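Local structure of phosphodiesterase (Pseudomonas aeruginosa, 4G75) at residues A63-W68 with G266-D271; D53-L58 with E256-L261; P81-I86 with Y118-N123; W87-L92 with A147-L152. The protein is a colicin M-like bacteriocin, a magnesium-binding phosphodiesterase that probably kills competing bacteria by hydrolysing a lipid-linked precursor of peptidoglycan. One frame throughout, in Å; residues are numbered along the deposited sequence.

Interaction 1 of 4, residues A63-W68 with G266-D271; sequences AQWANW and GQKFKD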
# COMPACT_ATOMS: atom_id res chain seq x y z
N ALA A 63 -18.65 -1.26 -8.95
CA ALA A 63 -19.50 -0.71 -10.00
C ALA A 63 -20.74 -1.59 -10.17
O ALA A 63 -21.83 -1.09 -10.45
CB ALA A 63 -18.74 -0.58 -11.31
N GLN A 64 -20.57 -2.89 -10.01
CA GLN A 64 -21.71 -3.81 -10.08
C GLN A 64 -22.60 -3.63 -8.86
O GLN A 64 -23.81 -3.39 -8.98
CB GLN A 64 -21.23 -5.26 -10.13
CG GLN A 64 -20.47 -5.64 -11.38
CD GLN A 64 -19.84 -7.01 -11.27
OE1 GLN A 64 -20.52 -8.03 -11.36
NE2 GLN A 64 -18.53 -7.04 -11.06
N TRP A 65 -21.99 -3.74 -7.69
CA TRP A 65 -22.69 -3.60 -6.42
C TRP A 65 -23.54 -2.33 -6.40
O TRP A 65 -24.72 -2.35 -6.07
CB TRP A 65 -21.67 -3.54 -5.29
CG TRP A 65 -22.20 -3.76 -3.92
CD1 TRP A 65 -23.51 -3.86 -3.55
CD2 TRP A 65 -21.43 -3.87 -2.72
NE1 TRP A 65 -23.60 -4.05 -2.19
CE2 TRP A 65 -22.33 -4.05 -1.65
CE3 TRP A 65 -20.06 -3.84 -2.44
CZ2 TRP A 65 -21.91 -4.20 -0.33
CZ3 TRP A 65 -19.64 -3.99 -1.13
CH2 TRP A 65 -20.57 -4.17 -0.09
N ALA A 66 -22.92 -1.21 -6.77
CA ALA A 66 -23.56 0.10 -6.65
C ALA A 66 -24.29 0.53 -7.93
O ALA A 66 -24.79 1.65 -8.02
CB ALA A 66 -22.56 1.16 -6.23
N ASN A 67 -24.33 -0.36 -8.92
CA ASN A 67 -25.04 -0.09 -10.16
C ASN A 67 -24.58 1.20 -10.84
O ASN A 67 -25.38 2.07 -11.17
CB ASN A 67 -26.55 -0.02 -9.91
CG ASN A 67 -27.10 -1.32 -9.39
OD1 ASN A 67 -27.76 -1.36 -8.35
ND2 ASN A 67 -26.84 -2.41 -10.11
N TRP A 68 -23.27 1.32 -11.04
CA TRP A 68 -22.73 2.47 -11.73
C TRP A 68 -23.06 2.39 -13.21
O TRP A 68 -23.18 3.41 -13.88
CB TRP A 68 -21.21 2.53 -11.58
CG TRP A 68 -20.73 2.99 -10.24
CD1 TRP A 68 -21.48 3.21 -9.12
CD2 TRP A 68 -19.37 3.26 -9.88
NE1 TRP A 68 -20.67 3.62 -8.09
CE2 TRP A 68 -19.37 3.65 -8.53
CE3 TRP A 68 -18.16 3.21 -10.58
CZ2 TRP A 68 -18.20 3.99 -7.86
CZ3 TRP A 68 -17.00 3.55 -9.91
CH2 TRP A 68 -17.03 3.94 -8.56
N GLY A 266 -18.30 4.53 2.24
CA GLY A 266 -18.76 4.67 3.61
C GLY A 266 -20.24 4.38 3.81
O GLY A 266 -20.69 4.15 4.93
N GLN A 267 -21.00 4.39 2.72
CA GLN A 267 -22.41 4.04 2.78
C GLN A 267 -22.56 2.59 3.24
O GLN A 267 -23.51 2.25 3.93
CB GLN A 267 -23.06 4.15 1.40
CG GLN A 267 -22.69 5.39 0.61
CD GLN A 267 -23.75 6.45 0.68
OE1 GLN A 267 -23.84 7.20 1.66
NE2 GLN A 267 -24.57 6.54 -0.36
N LYS A 268 -21.60 1.76 2.84
CA LYS A 268 -21.69 0.32 3.06
C LYS A 268 -20.69 -0.18 4.09
O LYS A 268 -20.97 -1.12 4.83
CB LYS A 268 -21.54 -0.42 1.74
CG LYS A 268 -22.56 0.02 0.70
CD LYS A 268 -22.68 -0.98 -0.44
CE LYS A 268 -24.00 -0.80 -1.19
NZ LYS A 268 -25.19 -1.09 -0.34
N PHE A 269 -19.53 0.46 4.15
CA PHE A 269 -18.54 0.15 5.16
C PHE A 269 -18.63 1.26 6.20
O PHE A 269 -17.88 2.23 6.16
CB PHE A 269 -17.14 0.08 4.54
CG PHE A 269 -16.88 -1.21 3.80
CD1 PHE A 269 -16.17 -2.23 4.40
CD2 PHE A 269 -17.35 -1.39 2.51
CE1 PHE A 269 -15.92 -3.42 3.73
CE2 PHE A 269 -17.11 -2.58 1.83
CZ PHE A 269 -16.39 -3.59 2.43
N LYS A 270 -19.58 1.11 7.11
CA LYS A 270 -19.98 2.19 8.01
C LYS A 270 -18.91 2.58 9.03
O LYS A 270 -19.04 3.60 9.70
CB LYS A 270 -21.29 1.83 8.71
CG LYS A 270 -22.45 1.63 7.75
CD LYS A 270 -23.78 1.60 8.49
CE LYS A 270 -24.96 1.66 7.54
NZ LYS A 270 -26.26 1.60 8.27
N ASP A 271 -17.87 1.76 9.16
CA ASP A 271 -16.79 2.08 10.09
C ASP A 271 -15.61 2.78 9.43
O ASP A 271 -14.61 3.05 10.09
CB ASP A 271 -16.31 0.81 10.79
CG ASP A 271 -17.41 0.15 11.60
OD1 ASP A 271 -18.09 0.86 12.37
OD2 ASP A 271 -17.58 -1.08 11.47

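Interaction 2 of 4, residues D53-L58 with E256-L261; sequences DWEKPL and EGMTRL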
# COMPACT_ATOMS: atom_id res chain seq x y z
N ASP A 53 -2.12 -4.52 -9.72
CA ASP A 53 -3.22 -3.96 -10.50
C ASP A 53 -4.50 -4.07 -9.69
O ASP A 53 -5.39 -4.85 -10.01
CB ASP A 53 -3.34 -4.74 -11.81
CG ASP A 53 -4.21 -4.06 -12.85
OD1 ASP A 53 -4.30 -2.81 -12.85
OD2 ASP A 53 -4.81 -4.77 -13.68
N TRP A 54 -4.60 -3.28 -8.62
CA TRP A 54 -5.60 -3.53 -7.58
C TRP A 54 -6.88 -2.71 -7.70
O TRP A 54 -7.93 -3.11 -7.19
CB TRP A 54 -4.98 -3.32 -6.19
CG TRP A 54 -4.64 -1.90 -5.88
CD1 TRP A 54 -3.55 -1.20 -6.32
CD2 TRP A 54 -5.38 -1.00 -5.05
NE1 TRP A 54 -3.58 0.08 -5.82
CE2 TRP A 54 -4.69 0.23 -5.03
CE3 TRP A 54 -6.57 -1.11 -4.31
CZ2 TRP A 54 -5.14 1.33 -4.31
CZ3 TRP A 54 -7.01 -0.01 -3.59
CH2 TRP A 54 -6.30 1.19 -3.60
N GLU A 55 -6.78 -1.56 -8.35
CA GLU A 55 -7.92 -0.65 -8.49
C GLU A 55 -9.00 -1.27 -9.37
O GLU A 55 -10.18 -1.27 -9.01
CB GLU A 55 -7.47 0.68 -9.10
CG GLU A 55 -6.47 1.46 -8.25
CD GLU A 55 -5.04 1.23 -8.69
OE1 GLU A 55 -4.73 0.12 -9.17
OE2 GLU A 55 -4.23 2.17 -8.55
N LYS A 56 -8.61 -1.81 -10.51
CA LYS A 56 -9.59 -2.31 -11.47
C LYS A 56 -10.45 -3.46 -10.94
O LYS A 56 -11.68 -3.41 -11.06
CB LYS A 56 -8.92 -2.65 -12.81
CG LYS A 56 -8.46 -1.41 -13.58
CD LYS A 56 -7.64 -1.81 -14.80
CE LYS A 56 -7.15 -0.59 -15.56
NZ LYS A 56 -6.44 -0.99 -16.80
N PRO A 57 -9.84 -4.48 -10.33
CA PRO A 57 -10.69 -5.57 -9.82
C PRO A 57 -11.70 -5.08 -8.78
O PRO A 57 -12.85 -5.52 -8.81
CB PRO A 57 -9.70 -6.54 -9.17
CG PRO A 57 -8.34 -6.12 -9.64
CD PRO A 57 -8.40 -4.72 -10.10
N LEU A 58 -11.28 -4.20 -7.87
CA LEU A 58 -12.19 -3.70 -6.85
C LEU A 58 -13.25 -2.79 -7.45
O LEU A 58 -14.42 -2.86 -7.06
CB LEU A 58 -11.42 -2.96 -5.75
CG LEU A 58 -10.58 -3.85 -4.83
CD1 LEU A 58 -9.83 -2.96 -3.84
CD2 LEU A 58 -11.46 -4.84 -4.09
N GLU A 256 -10.54 8.62 -11.49
CA GLU A 256 -11.94 9.06 -11.42
C GLU A 256 -12.78 8.01 -10.69
O GLU A 256 -13.61 8.33 -9.84
CB GLU A 256 -12.49 9.34 -12.82
CG GLU A 256 -13.91 9.91 -12.82
CD GLU A 256 -14.29 10.54 -14.15
OE1 GLU A 256 -13.38 10.82 -14.96
OE2 GLU A 256 -15.50 10.75 -14.39
N GLY A 257 -12.56 6.74 -11.04
CA GLY A 257 -13.29 5.65 -10.43
C GLY A 257 -13.01 5.55 -8.94
O GLY A 257 -13.93 5.37 -8.15
N MSE A 258 -11.74 5.67 -8.57
CA MSE A 258 -11.36 5.56 -7.16
C MSE A 258 -11.91 6.72 -6.35
O MSE A 258 -12.32 6.54 -5.21
CB MSE A 258 -9.83 5.45 -7.01
CG MSE A 258 -9.23 4.17 -7.60
SE MSE A 258 -9.96 2.56 -6.76
CE MSE A 258 -9.08 2.74 -5.01
N THR A 259 -11.93 7.91 -6.94
CA THR A 259 -12.51 9.08 -6.27
C THR A 259 -14.00 8.85 -5.99
O THR A 259 -14.49 9.16 -4.91
CB THR A 259 -12.32 10.36 -7.11
OG1 THR A 259 -10.93 10.51 -7.42
CG2 THR A 259 -12.80 11.59 -6.35
N ARG A 260 -14.71 8.29 -6.97
CA ARG A 260 -16.13 8.00 -6.79
C ARG A 260 -16.31 6.93 -5.72
O ARG A 260 -17.15 7.07 -4.83
CB ARG A 260 -16.78 7.56 -8.10
CG ARG A 260 -18.30 7.43 -8.00
CD ARG A 260 -18.93 7.07 -9.33
NE ARG A 260 -20.36 6.79 -9.17
CZ ARG A 260 -21.20 6.58 -10.18
NH1 ARG A 260 -20.75 6.62 -11.43
NH2 ARG A 260 -22.48 6.34 -9.93
N LEU A 261 -15.50 5.87 -5.79
CA LEU A 261 -15.54 4.83 -4.77
C LEU A 261 -15.35 5.41 -3.37
O LEU A 261 -16.07 5.06 -2.43
CB LEU A 261 -14.46 3.77 -5.05
CG LEU A 261 -14.30 2.67 -4.00
CD1 LEU A 261 -15.60 1.92 -3.80
CD2 LEU A 261 -13.18 1.72 -4.38

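Interaction 3 of 4, residues P81-I86 with Y118-N123; sequences PNYEFI and YPFPNN. With EDO (1,2-ethanediol), chain M.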
# COMPACT_ATOMS: atom_id res chain seq x y z
N PRO A 81 -21.33 -9.67 -6.34
CA PRO A 81 -20.13 -8.83 -6.42
C PRO A 81 -19.89 -8.16 -5.06
O PRO A 81 -18.74 -7.86 -4.71
CB PRO A 81 -20.52 -7.78 -7.47
CG PRO A 81 -22.04 -7.75 -7.39
CD PRO A 81 -22.37 -9.20 -7.27
N ASN A 82 -20.96 -7.94 -4.31
CA ASN A 82 -20.85 -7.46 -2.95
C ASN A 82 -20.05 -8.41 -2.05
O ASN A 82 -19.16 -7.97 -1.32
CB ASN A 82 -22.23 -7.18 -2.33
CG ASN A 82 -23.18 -8.36 -2.44
OD1 ASN A 82 -23.11 -9.16 -3.37
ND2 ASN A 82 -24.10 -8.45 -1.48
N TYR A 83 -20.35 -9.70 -2.11
CA TYR A 83 -19.64 -10.64 -1.26
C TYR A 83 -18.17 -10.72 -1.63
O TYR A 83 -17.31 -10.85 -0.76
CB TYR A 83 -20.27 -12.04 -1.33
CG TYR A 83 -21.68 -12.13 -0.79
CD1 TYR A 83 -22.20 -11.13 0.02
CD2 TYR A 83 -22.48 -13.24 -1.07
CE1 TYR A 83 -23.50 -11.22 0.52
CE2 TYR A 83 -23.76 -13.34 -0.58
CZ TYR A 83 -24.27 -12.33 0.21
OH TYR A 83 -25.55 -12.43 0.71
N GLU A 84 -17.88 -10.63 -2.93
CA GLU A 84 -16.50 -10.73 -3.38
C GLU A 84 -15.70 -9.48 -3.03
O GLU A 84 -14.51 -9.58 -2.70
CB GLU A 84 -16.44 -11.01 -4.89
CG GLU A 84 -16.93 -12.41 -5.26
CD GLU A 84 -16.27 -13.49 -4.42
OE1 GLU A 84 -15.02 -13.52 -4.36
OE2 GLU A 84 -17.00 -14.31 -3.82
N PHE A 85 -16.34 -8.31 -3.07
CA PHE A 85 -15.66 -7.08 -2.68
C PHE A 85 -15.31 -7.18 -1.20
O PHE A 85 -14.19 -6.88 -0.79
CB PHE A 85 -16.57 -5.87 -2.94
CG PHE A 85 -15.90 -4.54 -2.70
CD1 PHE A 85 -15.39 -3.81 -3.77
CD2 PHE A 85 -15.79 -4.02 -1.43
CE1 PHE A 85 -14.78 -2.57 -3.56
CE2 PHE A 85 -15.18 -2.79 -1.21
CZ PHE A 85 -14.68 -2.07 -2.27
N ILE A 86 -16.29 -7.59 -0.40
CA ILE A 86 -16.08 -7.71 1.04
C ILE A 86 -14.96 -8.68 1.40
O ILE A 86 -14.09 -8.35 2.20
CB ILE A 86 -17.37 -8.10 1.76
CG1 ILE A 86 -18.36 -6.93 1.69
CG2 ILE A 86 -17.07 -8.47 3.20
CD1 ILE A 86 -19.80 -7.28 2.03
N TYR A 118 -15.39 -19.50 3.05
CA TYR A 118 -16.01 -18.29 2.52
C TYR A 118 -17.53 -18.27 2.67
O TYR A 118 -18.26 -18.18 1.68
CB TYR A 118 -15.60 -18.06 1.07
CG TYR A 118 -14.18 -17.57 0.90
CD1 TYR A 118 -13.90 -16.21 0.86
CD2 TYR A 118 -13.12 -18.46 0.79
CE1 TYR A 118 -12.59 -15.75 0.71
CE2 TYR A 118 -11.82 -18.01 0.65
CZ TYR A 118 -11.56 -16.66 0.60
OH TYR A 118 -10.27 -16.21 0.45
N PRO A 119 -18.01 -18.31 3.92
CA PRO A 119 -19.45 -18.17 4.14
C PRO A 119 -19.88 -16.82 3.59
O PRO A 119 -19.05 -15.93 3.44
CB PRO A 119 -19.59 -18.14 5.67
CG PRO A 119 -18.21 -18.23 6.23
CD PRO A 119 -17.21 -18.13 5.14
N PHE A 120 -21.16 -16.65 3.29
CA PHE A 120 -21.63 -15.34 2.86
C PHE A 120 -21.43 -14.34 3.99
O PHE A 120 -21.78 -14.61 5.14
CB PHE A 120 -23.09 -15.39 2.43
CG PHE A 120 -23.35 -16.31 1.29
CD1 PHE A 120 -22.51 -16.32 0.18
CD2 PHE A 120 -24.43 -17.18 1.31
CE1 PHE A 120 -22.75 -17.16 -0.88
CE2 PHE A 120 -24.67 -18.03 0.25
CZ PHE A 120 -23.83 -18.02 -0.84
N PRO A 121 -20.85 -13.18 3.67
CA PRO A 121 -20.70 -12.11 4.66
C PRO A 121 -22.07 -11.70 5.17
O PRO A 121 -23.04 -11.67 4.41
CB PRO A 121 -20.08 -10.96 3.86
CG PRO A 121 -19.41 -11.61 2.71
CD PRO A 121 -20.27 -12.81 2.37
N ASN A 122 -22.17 -11.37 6.45
CA ASN A 122 -23.45 -10.99 7.01
C ASN A 122 -23.32 -9.77 7.90
O ASN A 122 -22.23 -9.20 8.01
CB ASN A 122 -24.07 -12.16 7.78
CG ASN A 122 -23.23 -12.59 8.97
OD1 ASN A 122 -22.36 -11.86 9.43
ND2 ASN A 122 -23.49 -13.79 9.47
N ASN A 123 -24.42 -9.37 8.51
CA ASN A 123 -24.41 -8.25 9.43
C ASN A 123 -24.38 -8.74 10.88
O ASN A 123 -24.94 -8.10 11.77
CB ASN A 123 -25.60 -7.33 9.17
CG ASN A 123 -25.57 -6.72 7.78
OD1 ASN A 123 -26.49 -6.90 6.99
ND2 ASN A 123 -24.50 -5.99 7.48
C1 EDO M . -20.58 -15.28 -4.98
O1 EDO M . -19.71 -14.48 -4.18
C2 EDO M . -20.46 -14.89 -6.45
O2 EDO M . -20.40 -13.46 -6.55
O HOH W 1 -25.55 -12.35 3.71

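Interaction 4 of 4, residues W87-L92 with A147-L152; sequences WDIFDL and AFAHYL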
# COMPACT_ATOMS: atom_id res chain seq x y z
N TRP A 87 -14.98 -9.87 0.80
CA TRP A 87 -13.93 -10.85 1.06
C TRP A 87 -12.54 -10.43 0.57
O TRP A 87 -11.56 -10.76 1.21
CB TRP A 87 -14.31 -12.24 0.52
CG TRP A 87 -15.21 -13.02 1.43
CD1 TRP A 87 -16.45 -13.51 1.13
CD2 TRP A 87 -14.95 -13.40 2.79
NE1 TRP A 87 -16.97 -14.17 2.22
CE2 TRP A 87 -16.07 -14.12 3.25
CE3 TRP A 87 -13.87 -13.20 3.66
CZ2 TRP A 87 -16.15 -14.64 4.54
CZ3 TRP A 87 -13.95 -13.72 4.94
CH2 TRP A 87 -15.08 -14.43 5.37
N ASP A 88 -12.46 -9.72 -0.55
CA ASP A 88 -11.18 -9.20 -1.02
C ASP A 88 -10.65 -8.16 -0.03
O ASP A 88 -9.44 -8.09 0.23
CB ASP A 88 -11.30 -8.58 -2.42
CG ASP A 88 -11.19 -9.61 -3.54
OD1 ASP A 88 -11.25 -10.84 -3.28
OD2 ASP A 88 -11.06 -9.16 -4.71
N ILE A 89 -11.54 -7.34 0.51
CA ILE A 89 -11.14 -6.35 1.51
C ILE A 89 -10.60 -7.06 2.76
O ILE A 89 -9.68 -6.57 3.41
CB ILE A 89 -12.30 -5.38 1.85
CG1 ILE A 89 -12.60 -4.48 0.65
CG2 ILE A 89 -11.98 -4.53 3.08
CD1 ILE A 89 -11.41 -3.67 0.17
N PHE A 90 -11.14 -8.23 3.06
CA PHE A 90 -10.62 -9.04 4.15
C PHE A 90 -9.26 -9.66 3.80
O PHE A 90 -8.34 -9.64 4.60
CB PHE A 90 -11.63 -10.15 4.50
CG PHE A 90 -11.24 -11.00 5.69
CD1 PHE A 90 -11.40 -10.53 6.99
CD2 PHE A 90 -10.76 -12.29 5.50
CE1 PHE A 90 -11.07 -11.33 8.08
CE2 PHE A 90 -10.43 -13.09 6.59
CZ PHE A 90 -10.57 -12.61 7.88
N ASP A 91 -9.15 -10.20 2.59
CA ASP A 91 -7.99 -11.00 2.20
C ASP A 91 -6.74 -10.17 1.89
O ASP A 91 -5.63 -10.56 2.25
CB ASP A 91 -8.31 -11.87 0.98
CG ASP A 91 -9.20 -13.04 1.32
OD1 ASP A 91 -9.29 -13.39 2.52
OD2 ASP A 91 -9.79 -13.62 0.39
N LEU A 92 -6.93 -9.05 1.21
CA LEU A 92 -5.81 -8.24 0.77
C LEU A 92 -4.84 -7.79 1.89
O LEU A 92 -3.63 -7.90 1.74
CB LEU A 92 -6.28 -7.06 -0.09
CG LEU A 92 -6.69 -7.45 -1.51
CD1 LEU A 92 -7.60 -6.40 -2.14
CD2 LEU A 92 -5.46 -7.72 -2.39
N ALA A 147 -3.81 -0.83 2.60
CA ALA A 147 -4.02 0.46 3.24
C ALA A 147 -5.47 0.92 3.06
O ALA A 147 -6.07 1.50 3.97
CB ALA A 147 -3.08 1.49 2.66
N PHE A 148 -6.02 0.68 1.88
CA PHE A 148 -7.41 1.00 1.61
C PHE A 148 -8.33 0.13 2.47
O PHE A 148 -9.31 0.60 3.04
CB PHE A 148 -7.72 0.81 0.12
CG PHE A 148 -9.13 1.10 -0.24
CD1 PHE A 148 -9.65 2.37 -0.07
CD2 PHE A 148 -9.95 0.11 -0.76
CE1 PHE A 148 -10.97 2.64 -0.40
CE2 PHE A 148 -11.27 0.37 -1.11
CZ PHE A 148 -11.78 1.64 -0.92
N ALA A 149 -8.01 -1.15 2.55
CA ALA A 149 -8.81 -2.06 3.36
C ALA A 149 -8.82 -1.60 4.82
O ALA A 149 -9.85 -1.66 5.48
CB ALA A 149 -8.30 -3.48 3.22
N HIS A 150 -7.67 -1.14 5.31
CA HIS A 150 -7.60 -0.68 6.69
C HIS A 150 -8.41 0.60 6.92
O HIS A 150 -8.92 0.85 8.02
CB HIS A 150 -6.15 -0.49 7.14
CG HIS A 150 -6.02 -0.29 8.62
ND1 HIS A 150 -5.96 -1.34 9.50
CD2 HIS A 150 -6.00 0.84 9.37
CE1 HIS A 150 -5.87 -0.87 10.74
NE2 HIS A 150 -5.90 0.45 10.68
N TYR A 151 -8.51 1.42 5.88
CA TYR A 151 -9.36 2.61 5.91
C TYR A 151 -10.82 2.19 6.13
O TYR A 151 -11.55 2.78 6.94
CB TYR A 151 -9.17 3.35 4.59
CG TYR A 151 -10.02 4.58 4.39
CD1 TYR A 151 -9.97 5.65 5.28
CD2 TYR A 151 -10.83 4.70 3.27
CE1 TYR A 151 -10.75 6.79 5.07
CE2 TYR A 151 -11.60 5.83 3.05
CZ TYR A 151 -11.56 6.87 3.95
OH TYR A 151 -12.32 8.00 3.73
N LEU A 152 -11.24 1.14 5.42
CA LEU A 152 -12.62 0.68 5.48
C LEU A 152 -12.98 -0.05 6.78
O LEU A 152 -14.12 0.05 7.25
CB LEU A 152 -12.94 -0.25 4.30
CG LEU A 152 -12.71 0.31 2.89
CD1 LEU A 152 -13.33 -0.62 1.85
CD2 LEU A 152 -13.28 1.71 2.76

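Interaction 1 of 4, residues A63-W68 with G266-D271
Lys268 lays its aliphatic chain over one face of the Trp65 indole, and this is the tight part of the contact. Its CD stands 3.3 Å from Trp65 CZ2 and sits above the six-membered ring, 3.6 Å from the centroid and 27° off the normal, a CH-pi contact. One carbon further on, Lys268 CE comes to 3.4 Å from Trp65 NE1. The lysine runs along the indole in the opposite sense to the tryptophan, and its bend at chi4 (-64°) lies at the bond between these two touching carbons. Trp65 CG is anti to the backbone N (chi1 -164°), which carries the indole out from the last turn of helix 55-65. That helix ends just beyond in a Schellman motif: Asn67 has a positive phi, while Trp68 N bonds back to Ala63 O at 2.9 Å and Asn67 N to Gln64 O. The packing is looser toward Phe269, whose CE2 meets Trp65 CZ3 at 4.1 Å, the rings crossing at a slant. Phe269 itself is buried, resting on Ile86 and Leu152, whereas Lys268 is exposed and was modelled in two conformers.

Interaction 2 of 4, residues D53-L58 with E256-L261
Met258, present as selenomethionine, reaches from helix 255-264 to the start of helix 55-65 and meets Glu55 and Trp54 there. Its CB points at the other segment, and the nearest CA atoms, those of Glu55 and Met258, are 7.2 Å apart. From CB the chain goes first to CG, which lies against the aliphatic stem of the glutamate, 3.9 Å from Glu55 CG. A bend at chi2 (-60°) then brings the selenium against the same residue, and Met258 SE sits 3.9 Å from Glu55 CB, the two side chains crossing at about a right angle. A second bend, chi3 -71°, turns the terminal methyl to the indole. Met258 CE ends 3.5 Å from Trp54 CH2 and 3.7 Å from Trp54 CZ3, approaching the CZ3-CH2 bond of the six-membered ring at a slant. The selenium is 5.4 Å from the centroid of that ring, a Met-aromatic contact. Phe148 of helix 143-153 packs against Trp54, and Leu59 against Met258, so the three helices share this buried patch. No hydrogen bond crosses between the segments. The glutamate offers only its methylenes to the selenomethionine and carries its charge to a salt bridge with Arg251; the contact is therefore apolar and dispersive, with the charge of Glu55 handled beside it.

Interaction 3 of 4, residues P81-I86 with Y118-N123
An aromatic-proline cluster at the surface, Tyr83 with Phe120 and Pro121, holds the loop between helices 106-113 and 143-153 against the first turns of helix 81-102. Pro121 CD lies over one face of the Tyr83 ring, 3.8 Å from its centroid and 29° off the normal, a CH-pi contact that brings it to 3.5 Å from Tyr83 CD1. The Phe120 ring is turned by 29° from that of Tyr83 and slid well aside, leaving little overlap. Its near corner is nonetheless close, Phe120 CD1 standing 3.3 Å from Tyr83 CE2. One turn along the helix, Ile86 adds a contact on the CB-CG side of the proline: Ile86 CG2, the branch pointing opposite the backbone N, comes to 3.9 Å from Pro121 CG. A water donates a hydrogen bond to Pro121 O at 2.7 Å and hydrogen-bonds Tyr83 OH at 3.0 Å, joining hydroxyl to backbone carbonyl and adding a polar link to the ring packing. A molecule of 1,2-ethanediol, probably from the crystallisation liquor, donates from its O1 to Glu84 OE2; the other carboxylate oxygen of Glu84 is bridged to Arg45 and Lys42 of helix 34-49. The loop is also fastened further along helix 81-102, where Trp87 NE1 bonds to Pro119 O and Asp91 to Tyr118 OH. Helix 81-102 thus runs between this outer loop and helix 55-65, against whose Trp65 both Asn82 and Ile86 pack.

Interaction 4 of 4, residues W87-L92 with A147-L152
Ile89 carries its helix's side of this buried contact and divides its two branches among three residues of helix 143-153. The shorter branch packs on the alanine, where Ile89 CG2 lies 3.8 Å from Ala149 CB. The other branch turns at chi2 (-57°) so that Ile89 CD1 rests 4.0 Å from Leu152 CD1. The same methyl closes on the Phe148 ring at a slant, with Ile89 CD1 4.2 Å from Phe148 CD2. Behind the isoleucine side chain the backbones also come near: Ala149 CB touches Ile89 O at 3.4 Å, and the two CA atoms, of Ile89 and Ala149, are 5.2 Å apart. The single methyl of alanine leaves room for that approach.

In the next shell, Phe148 lies against Tyr243 of strand 229-243, and Leu152 meets Thr272. Helix 81-102 is held from its other flank, where Asp88 makes a salt bridge to Arg45 and a hydrogen bond to Tyr49, while Asp91 hydrogen-bonds His116 and Gln114. These ties are consistent with holding the helix in the rotation that presents Ile89. The two segments' axes pass 8.8 Å apart with a crossing angle of -118°, a steep helix-helix crossing in the helical part of this colicin M-like protein, with a small residue, Ala149, at the closest CA pair.

In the fold
Interactions 2 and 4 are buried, interaction 1 is partly so, and interaction 3 lies at the surface. The difference shows in their chemistry: the buried pair join aliphatic, aromatic and selenium groups, whereas interaction 1 uses a lysine chain over an indole and interaction 3 adds a bridging water. Interactions 1 and 2 share helix 55-65 and meet where Trp68 packs on Arg260; interactions 3 and 4 share helix 81-102. Phe269 of interaction 1 touches Ile89 and Leu152 of interaction 4, and Phe148 links interaction 4 to Trp54 and Leu261 of interaction 2. The bound magnesium lies about 14 Å from the Trp54 side chain, beyond the contacts themselves.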